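Local coordinates for protein bacteriocin (Pseudomonas syringae pv. tomato, PDB 4FZL) that probably kills related bacteria by binding and cleaving the cell-wall precursor lipid II, in the manner of colicin M, and carries a bound calcium ion, at residues A151-K156 against L165-L170; D195-N200 against Y224-P229. All blocks are in the same frame, centred on the assembly; numbering follows the deposited sequence.

Interaction 1 of 2, residues A151-K156 against L165-L170; sequences AYDVGK and LGNITL. With CA (calcium ion), chain C; EDO (1,2-ethanediol), chain K.
Tyr152 and Ile168 form the hydrogen-bonded pair of the antiparallel strand pair made where strand 142-153 ends and, after helix 159-165, strand 167-178 begins, in the mixed sheet of this colicin M family protein. Tyr152 N donates to Ile168 O at 2.8 Å, and Ile168 N answers to Tyr152 O at 3.0 Å. From its CB outward, the Tyr152 side chain first meets Leu170: both CB and CG lie 3.8 Å from Leu170 CD1, a methyl that makes an off-centre CH-pi contact, 29° off the ring normal. CD2 still faces Leu170 CD1, while the CD1 and CE1 side of the ring lies under an ethanediol, probably from the crystallisation liquor, whose C2 sits over one face near the rim. CG is turned opposite the backbone N (chi1 -163°), which carries the ring end away from strand 167-170, and OH is hydrogen-bonded to Asp157 OD1.

Beyond the end of the strand, Val154 CG2 reaches 3.7 Å from Ile168 CG1, the two side chains crossing at about a right angle. Asp153 and Asn167 form a non-hydrogen-bonded pair on the other face; Asn167 OD1 lies 3.4 Å from Asp153 CB, the carboxylate and amide planes 72° apart. Gly166 has positive phi as the chain leaves the helix, and on either side of it Leu165 O and Asn167 O bind the calcium ion, at 2.2 Å and 2.4 Å.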
ATOM      1  N   ALA A 151      -9.146   9.530  12.914  1.00 25.27           N
ATOM      2  CA  ALA A 151      -9.361   8.697  11.748  1.00 27.32           C
ATOM      3  C   ALA A 151      -9.077   9.482  10.519  1.00 25.65           C
ATOM      4  O   ALA A 151      -9.371  10.688  10.455  1.00 28.07           O
ATOM      5  CB  ALA A 151     -10.802   8.160  11.709  1.00 30.32           C
ATOM      6  N   TYR A 152      -8.577   8.794   9.502  1.00 23.87           N
ATOM      7  CA  TYR A 152      -8.248   9.449   8.266  1.00 20.89           C
ATOM      8  C   TYR A 152      -8.532   8.537   7.087  1.00 23.86           C
ATOM      9  O   TYR A 152      -8.053   7.440   7.024  1.00 23.43           O
ATOM     10  CB  TYR A 152      -6.771   9.828   8.246  1.00 20.90           C
ATOM     11  CG  TYR A 152      -6.374  10.857   7.203  1.00 25.66           C
ATOM     12  CD1 TYR A 152      -6.674  12.217   7.376  1.00 26.11           C
ATOM     13  CD2 TYR A 152      -5.712  10.475   6.052  1.00 25.88           C
ATOM     14  CE1 TYR A 152      -6.297  13.146   6.424  1.00 26.84           C
ATOM     15  CE2 TYR A 152      -5.324  11.398   5.115  1.00 30.78           C
ATOM     16  CZ  TYR A 152      -5.652  12.730   5.307  1.00 30.42           C
ATOM     17  OH  TYR A 152      -5.276  13.677   4.413  1.00 34.79           O
ATOM     18  N   ASP A 153      -9.266   9.081   6.119  1.00 24.39           N
ATOM     19  CA  ASP A 153      -9.584   8.372   4.881  1.00 28.26           C
ATOM     20  C   ASP A 153      -8.438   8.673   3.925  1.00 23.02           C
ATOM     21  O   ASP A 153      -8.288   9.782   3.347  1.00 26.70           O
ATOM     22  CB  ASP A 153     -10.925   8.848   4.356  1.00 24.36           C
ATOM     23  CG  ASP A 153     -11.376   8.124   3.095  1.00 24.41           C
ATOM     24  OD1 ASP A 153     -10.527   7.642   2.318  1.00 25.03           O
ATOM     25  OD2 ASP A 153     -12.601   8.012   2.924  1.00 30.40           O
ATOM     26  N   VAL A 154      -7.624   7.660   3.707  1.00 23.83           N
ATOM     27  CA  VAL A 154      -6.441   7.803   2.964  1.00 22.47           C
ATOM     28  C   VAL A 154      -6.740   8.232   1.506  1.00 23.78           C
ATOM     29  O   VAL A 154      -5.929   8.812   0.802  1.00 27.25           O
ATOM     30  CB  VAL A 154      -5.716   6.430   3.035  1.00 24.62           C
ATOM     31  CG1 VAL A 154      -4.631   6.436   2.115  1.00 25.56           C
ATOM     32  CG2 VAL A 154      -5.274   6.167   4.446  1.00 25.93           C
ATOM     33  N   GLY A 155      -7.971   7.910   1.086  1.00 28.11           N
ATOM     34  CA  GLY A 155      -8.437   8.347  -0.186  1.00 29.38           C
ATOM     35  C   GLY A 155      -8.522   9.833  -0.355  1.00 29.55           C
ATOM     36  O   GLY A 155      -8.533  10.270  -1.486  1.00 37.96           O
ATOM     37  N   LYS A 156      -8.624  10.597   0.756  1.00 33.53           N
ATOM     38  CA  LYS A 156      -8.473  12.099   0.726  1.00 31.91           C
ATOM     39  C   LYS A 156      -7.227  12.459  -0.049  1.00 34.93           C
ATOM     40  O   LYS A 156      -7.171  13.503  -0.733  1.00 52.56           O
ATOM     41  CB  LYS A 156      -8.385  12.687   2.153  1.00 39.22           C
ATOM     42  CG  LYS A 156      -8.178  14.207   2.278  1.00 41.81           C
ATOM     43  CD  LYS A 156      -9.468  14.972   2.175  1.00 50.17           C
ATOM     44  CE  LYS A 156      -9.338  16.432   2.592  1.00 60.15           C
ATOM     45  NZ  LYS A 156     -10.602  17.169   2.278  1.00 58.70           N
ATOM     46  N   LEU A 165      -5.256   0.317   2.462  1.00 17.93           N
ATOM     47  CA  LEU A 165      -5.457   0.709   3.881  1.00 18.32           C
ATOM     48  C   LEU A 165      -6.889   1.094   4.289  1.00 21.19           C
ATOM     49  O   LEU A 165      -7.265   1.029   5.465  1.00 22.53           O
ATOM     50  CB  LEU A 165      -4.592   1.939   4.168  1.00 21.05           C
ATOM     51  CG  LEU A 165      -3.073   1.650   4.111  1.00 18.69           C
ATOM     52  CD1 LEU A 165      -2.300   2.949   4.303  1.00 20.36           C
ATOM     53  CD2 LEU A 165      -2.661   0.555   5.119  1.00 21.57           C
ATOM     54  N   GLY A 166      -7.674   1.612   3.328  1.00 21.00           N
ATOM     55  CA  GLY A 166      -8.965   2.142   3.678  1.00 22.71           C
ATOM     56  C   GLY A 166      -8.821   3.362   4.615  1.00 21.13           C
ATOM     57  O   GLY A 166      -8.093   4.332   4.304  1.00 27.30           O
ATOM     58  N   ASN A 167      -9.521   3.345   5.744  1.00 22.24           N
ATOM     59  CA  ASN A 167      -9.270   4.328   6.785  1.00 22.45           C
ATOM     60  C   ASN A 167      -8.150   3.842   7.682  1.00 20.54           C
ATOM     61  O   ASN A 167      -7.962   2.675   7.805  1.00 23.74           O
ATOM     62  CB  ASN A 167     -10.520   4.545   7.643  1.00 26.49           C
ATOM     63  CG  ASN A 167     -11.680   5.071   6.836  1.00 31.39           C
ATOM     64  OD1 ASN A 167     -11.502   5.896   5.900  1.00 30.78           O
ATOM     65  ND2 ASN A 167     -12.870   4.600   7.147  1.00 41.26           N
ATOM     66  N   ILE A 168      -7.390   4.778   8.210  1.00 23.99           N
ATOM     67  CA  ILE A 168      -6.390   4.463   9.195  1.00 20.75           C
ATOM     68  C   ILE A 168      -6.565   5.450  10.334  1.00 21.04           C
ATOM     69  O   ILE A 168      -7.370   6.365  10.267  1.00 27.65           O
ATOM     70  CB  ILE A 168      -4.990   4.565   8.569  1.00 19.67           C
ATOM     71  CG1 ILE A 168      -4.610   5.940   8.042  1.00 22.84           C
ATOM     72  CG2 ILE A 168      -4.752   3.517   7.498  1.00 26.30           C
ATOM     73  CD1 ILE A 168      -3.198   6.091   7.541  1.00 29.28           C
ATOM     74  N   THR A 169      -5.782   5.275  11.356  1.00 20.20           N
ATOM     75  CA  THR A 169      -5.775   6.223  12.486  1.00 17.39           C
ATOM     76  C   THR A 169      -4.374   6.824  12.489  1.00 17.23           C
ATOM     77  O   THR A 169      -3.361   6.129  12.459  1.00 18.32           O
ATOM     78  CB  THR A 169      -6.134   5.537  13.764  1.00 21.37           C
ATOM     79  OG1 THR A 169      -7.389   4.796  13.689  1.00 24.24           O
ATOM     80  CG2 THR A 169      -6.153   6.523  14.991  1.00 23.30           C
ATOM     81  N   LEU A 170      -4.386   8.133  12.572  1.00 18.92           N
ATOM     82  CA  LEU A 170      -3.186   8.932  12.687  1.00 17.56           C
ATOM     83  C   LEU A 170      -3.055   9.535  14.063  1.00 18.02           C
ATOM     84  O   LEU A 170      -4.055   9.680  14.826  1.00 21.15           O
ATOM     85  CB  LEU A 170      -3.176  10.044  11.653  1.00 18.36           C
ATOM     86  CG  LEU A 170      -3.181   9.557  10.200  1.00 18.47           C
ATOM     87  CD1 LEU A 170      -3.178  10.723   9.200  1.00 23.33           C
ATOM     88  CD2 LEU A 170      -1.966   8.701   9.919  1.00 19.26           C
TER
HETATM   89 CA    CA C 301      -7.875   0.312   7.482  1.00 24.96          CA
HETATM   90  C1  EDO K 309      -9.872  13.860   6.049  1.00 39.74           C
HETATM   91  O1  EDO K 309     -10.266  14.083   7.403  1.00 45.49           O
HETATM   92  C2  EDO K 309      -9.821  12.339   5.804  1.00 30.66           C
HETATM   93  O2  EDO K 309     -10.664  11.588   6.606  1.00 28.06           O
HETATM   94  O   HOH W   1     -10.180   0.541   6.588  1.00 31.81           O
HETATM   95  O   HOH W   2      -8.000  -1.339   6.339  1.00 35.35           O

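Interaction 2 of 2, residues D195-N200 against Y224-P229; sequences DVYDAN and YSIEIP. With CA (calcium ion), chain C.
The rings of Tyr197 and Tyr224 run alongside each other in the same direction, nearly parallel (21°) but offset until little ring area is shared, with centroids 4.7 Å from each other. What covers a face of Tyr197 is therefore the phenol end of its partner: Tyr224 OH stands over the ring centre, 3.4 Å above the plane. Tyr224 receives Tyr197 CB over one of its own faces in a CH-pi contact, 3.8 Å from CB to the Tyr224 ring centroid. Between these two overlaps Tyr197 CD2 comes within 3.2 Å of Tyr224 CE2, so the packing is tight. Tyr224 CG sits between its backbone N and carbonyl carbon (chi1 62°), and from there the ring reaches alongside Tyr197. Outside the pair, the His204 ring meets that of Tyr197, His103 meets Tyr224 edge-to-face, and Tyr224 OH is hydrogen-bonded to Ala100 O, which should help fix the ring's tilt.

Ile226 crosses Tyr197 obliquely, CD1 lying 4.1 Å from Tyr197 CD1. Beneath these side chains four backbone bonds join the strands at the hydrogen-bonded pairs Asp195-Ile226 and Tyr197-Tyr224. The shortest is Tyr197 N to Tyr224 O, at 2.7 Å.

Asp195 also projects on the face of the tyrosines, yet its carboxylate serves the metal. Both oxygens grip the calcium ion, OD1 at 2.4 Å and OD2 at 2.5 Å, a bidentate clasp that restrains the carboxylate's rotation; Leu165 O, Asn167 O and waters add further ligands. An antiparallel strand pair is thus coupled to a calcium site in which one aspartate supplies a bidentate carboxylate and backbone carbonyls of a helix-to-strand turn supply further oxygens.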
ATOM      1  N   ASP A 195      -2.544  -1.137  10.910  1.00 22.25           N
ATOM      2  CA  ASP A 195      -3.849  -1.327  10.223  1.00 19.29           C
ATOM      3  C   ASP A 195      -4.043  -2.810   9.906  1.00 20.93           C
ATOM      4  O   ASP A 195      -3.147  -3.467   9.383  1.00 28.30           O
ATOM      5  CB  ASP A 195      -3.887  -0.488   8.996  1.00 22.95           C
ATOM      6  CG  ASP A 195      -5.326  -0.208   8.483  1.00 25.02           C
ATOM      7  OD1 ASP A 195      -6.174   0.467   9.153  1.00 31.61           O
ATOM      8  OD2 ASP A 195      -5.582  -0.583   7.319  1.00 24.43           O
ATOM      9  N   VAL A 196      -5.222  -3.331  10.215  1.00 23.56           N
ATOM     10  CA  VAL A 196      -5.506  -4.717   9.902  1.00 23.42           C
ATOM     11  C   VAL A 196      -5.968  -4.822   8.452  1.00 23.77           C
ATOM     12  O   VAL A 196      -6.938  -4.117   8.043  1.00 23.83           O
ATOM     13  CB  VAL A 196      -6.512  -5.281  10.809  1.00 26.73           C
ATOM     14  CG1 VAL A 196      -7.016  -6.682  10.354  1.00 31.95           C
ATOM     15  CG2 VAL A 196      -5.865  -5.276  12.198  1.00 31.54           C
ATOM     16  N   TYR A 197      -5.284  -5.690   7.684  1.00 22.06           N
ATOM     17  CA  TYR A 197      -5.680  -5.988   6.330  1.00 21.49           C
ATOM     18  C   TYR A 197      -6.584  -7.239   6.337  1.00 19.79           C
ATOM     19  O   TYR A 197      -6.123  -8.325   6.612  1.00 22.45           O
ATOM     20  CB  TYR A 197      -4.448  -6.248   5.462  1.00 21.97           C
ATOM     21  CG  TYR A 197      -4.750  -6.433   4.016  1.00 21.34           C
ATOM     22  CD1 TYR A 197      -4.815  -5.335   3.177  1.00 19.08           C
ATOM     23  CD2 TYR A 197      -5.006  -7.654   3.488  1.00 23.05           C
ATOM     24  CE1 TYR A 197      -4.942  -5.429   1.795  1.00 21.13           C
ATOM     25  CE2 TYR A 197      -5.273  -7.810   2.165  1.00 21.18           C
ATOM     26  CZ  TYR A 197      -5.211  -6.713   1.295  1.00 21.28           C
ATOM     27  OH  TYR A 197      -5.493  -6.903   0.002  1.00 26.74           O
ATOM     28  N   ASP A 198      -7.863  -7.040   6.093  1.00 23.69           N
ATOM     29  CA  ASP A 198      -8.805  -8.160   5.923  1.00 24.25           C
ATOM     30  C   ASP A 198      -8.696  -8.718   4.519  1.00 23.06           C
ATOM     31  O   ASP A 198      -9.011  -8.020   3.535  1.00 26.21           O
ATOM     32  CB  ASP A 198     -10.233  -7.684   6.191  1.00 28.99           C
ATOM     33  CG  ASP A 198     -11.269  -8.832   6.179  1.00 33.89           C
ATOM     34  OD1 ASP A 198     -12.377  -8.549   6.652  1.00 49.15           O
ATOM     35  OD2 ASP A 198     -10.993  -9.966   5.677  1.00 33.02           O
ATOM     36  N   ALA A 199      -8.112  -9.917   4.417  1.00 22.44           N
ATOM     37  CA  ALA A 199      -7.736 -10.537   3.139  1.00 22.52           C
ATOM     38  C   ALA A 199      -8.879 -11.361   2.513  1.00 26.39           C
ATOM     39  O   ALA A 199      -8.759 -11.956   1.446  1.00 28.74           O
ATOM     40  CB  ALA A 199      -6.490 -11.389   3.296  1.00 25.40           C
ATOM     41  N   ASN A 200     -10.062 -11.294   3.103  1.00 26.32           N
ATOM     42  CA  ASN A 200     -11.232 -11.936   2.465  1.00 26.46           C
ATOM     43  C   ASN A 200     -11.504 -11.182   1.178  1.00 27.80           C
ATOM     44  O   ASN A 200     -11.681  -9.966   1.216  1.00 26.49           O
ATOM     45  CB  ASN A 200     -12.434 -11.928   3.419  1.00 28.00           C
ATOM     46  CG  ASN A 200     -13.643 -12.683   2.855  1.00 34.74           C
ATOM     47  OD1 ASN A 200     -13.881 -12.726   1.660  1.00 35.71           O
ATOM     48  ND2 ASN A 200     -14.411 -13.274   3.735  1.00 35.40           N
ATOM     49  N   TYR A 224      -3.836 -10.034   8.042  1.00 22.25           N
ATOM     50  CA  TYR A 224      -2.569  -9.697   8.625  1.00 24.81           C
ATOM     51  C   TYR A 224      -2.517  -8.228   9.007  1.00 20.30           C
ATOM     52  O   TYR A 224      -3.389  -7.432   8.609  1.00 23.50           O
ATOM     53  CB  TYR A 224      -1.455 -10.075   7.632  1.00 26.03           C
ATOM     54  CG  TYR A 224      -1.503  -9.336   6.287  1.00 23.75           C
ATOM     55  CD1 TYR A 224      -0.942  -8.070   6.151  1.00 19.93           C
ATOM     56  CD2 TYR A 224      -2.162  -9.876   5.174  1.00 22.52           C
ATOM     57  CE1 TYR A 224      -0.947  -7.473   4.903  1.00 19.51           C
ATOM     58  CE2 TYR A 224      -2.227  -9.206   3.944  1.00 22.29           C
ATOM     59  CZ  TYR A 224      -1.595  -8.013   3.840  1.00 22.61           C
ATOM     60  OH  TYR A 224      -1.637  -7.328   2.646  1.00 23.17           O
ATOM     61  N   SER A 225      -1.449  -7.863   9.704  1.00 22.08           N
ATOM     62  CA  SER A 225      -1.223  -6.508  10.218  1.00 21.00           C
ATOM     63  C   SER A 225      -0.312  -5.800   9.219  1.00 20.83           C
ATOM     64  O   SER A 225       0.709  -6.324   8.805  1.00 23.33           O
ATOM     65  CB  SER A 225      -0.633  -6.628  11.641  1.00 27.28           C
ATOM     66  OG  SER A 225      -0.184  -5.361  12.102  1.00 31.25           O
ATOM     67  N   ILE A 226      -0.638  -4.522   8.957  1.00 21.73           N
ATOM     68  CA  ILE A 226       0.187  -3.635   8.216  1.00 21.09           C
ATOM     69  C   ILE A 226       0.747  -2.626   9.241  1.00 21.20           C
ATOM     70  O   ILE A 226       0.011  -1.818   9.838  1.00 22.35           O
ATOM     71  CB  ILE A 226      -0.544  -2.934   7.047  1.00 20.68           C
ATOM     72  CG1 ILE A 226      -1.045  -3.966   6.029  1.00 21.61           C
ATOM     73  CG2 ILE A 226       0.375  -1.927   6.326  1.00 21.66           C
ATOM     74  CD1 ILE A 226      -1.613  -3.398   4.765  1.00 23.07           C
ATOM     75  N   GLU A 227       2.079  -2.639   9.388  1.00 20.50           N
ATOM     76  CA  GLU A 227       2.789  -1.690  10.238  1.00 21.50           C
ATOM     77  C   GLU A 227       3.109  -0.477   9.445  1.00 23.58           C
ATOM     78  O   GLU A 227       3.526  -0.615   8.288  1.00 22.76           O
ATOM     79  CB  GLU A 227       4.055  -2.330  10.808  1.00 23.71           C
ATOM     80  CG  GLU A 227       3.738  -3.538  11.610  1.00 27.33           C
ATOM     81  CD  GLU A 227       4.893  -4.202  12.309  1.00 39.06           C
ATOM     82  OE1 GLU A 227       6.038  -3.784  12.146  1.00 40.18           O
ATOM     83  OE2 GLU A 227       4.601  -5.113  13.088  1.00 41.26           O
ATOM     84  N   ILE A 228       2.909   0.706  10.015  1.00 21.01           N
ATOM     85  CA  ILE A 228       3.030   1.949   9.265  1.00 17.53           C
ATOM     86  C   ILE A 228       4.044   2.861  10.033  1.00 18.91           C
ATOM     87  O   ILE A 228       3.657   3.835  10.665  1.00 24.29           O
ATOM     88  CB  ILE A 228       1.701   2.669   9.063  1.00 19.76           C
ATOM     89  CG1 ILE A 228       0.675   1.771   8.474  1.00 21.33           C
ATOM     90  CG2 ILE A 228       1.927   3.870   8.171  1.00 21.44           C
ATOM     91  CD1 ILE A 228      -0.744   2.380   8.315  1.00 22.07           C
ATOM     92  N   PRO A 229       5.349   2.425  10.017  1.00 22.99           N
ATOM     93  CA  PRO A 229       6.313   3.049  10.888  1.00 21.08           C
ATOM     94  C   PRO A 229       6.757   4.406  10.385  1.00 22.53           C
ATOM     95  O   PRO A 229       6.643   4.660   9.195  1.00 25.01           O
ATOM     96  CB  PRO A 229       7.490   2.033  10.886  1.00 24.54           C
ATOM     97  CG  PRO A 229       7.467   1.517   9.446  1.00 26.53           C
ATOM     98  CD  PRO A 229       5.969   1.368   9.180  1.00 28.44           C
TER
HETATM   99 CA    CA C 301      -7.875   0.312   7.482  1.00 24.96          CA
HETATM  100  O   HOH W   2      -8.000  -1.339   6.339  1.00 35.35           O
HETATM  101  O   HOH W   1     -10.180   0.541   6.588  1.00 31.81           O

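In the fold
Along the chain from the N terminus, the helical region comes first, and the mixed sheet begins in earnest with strand 142-153. Interaction 1 closes a short loop of eight residues, mostly helix 159-165, and sends the chain back along strand 167-178. That strand then pairs with its successor, 184-197, whose end opens interaction 2; a longer excursion of 23 residues, including helices 205-208 and 210-216, returns at strand 224-227 to close it. The two loops are in series, neither nested nor crossed. They still meet in space: the calcium ion and two waters are common to both, and Leu165 CD2 packs on Ile226 CG2, tying helix 159-165 to the sheet.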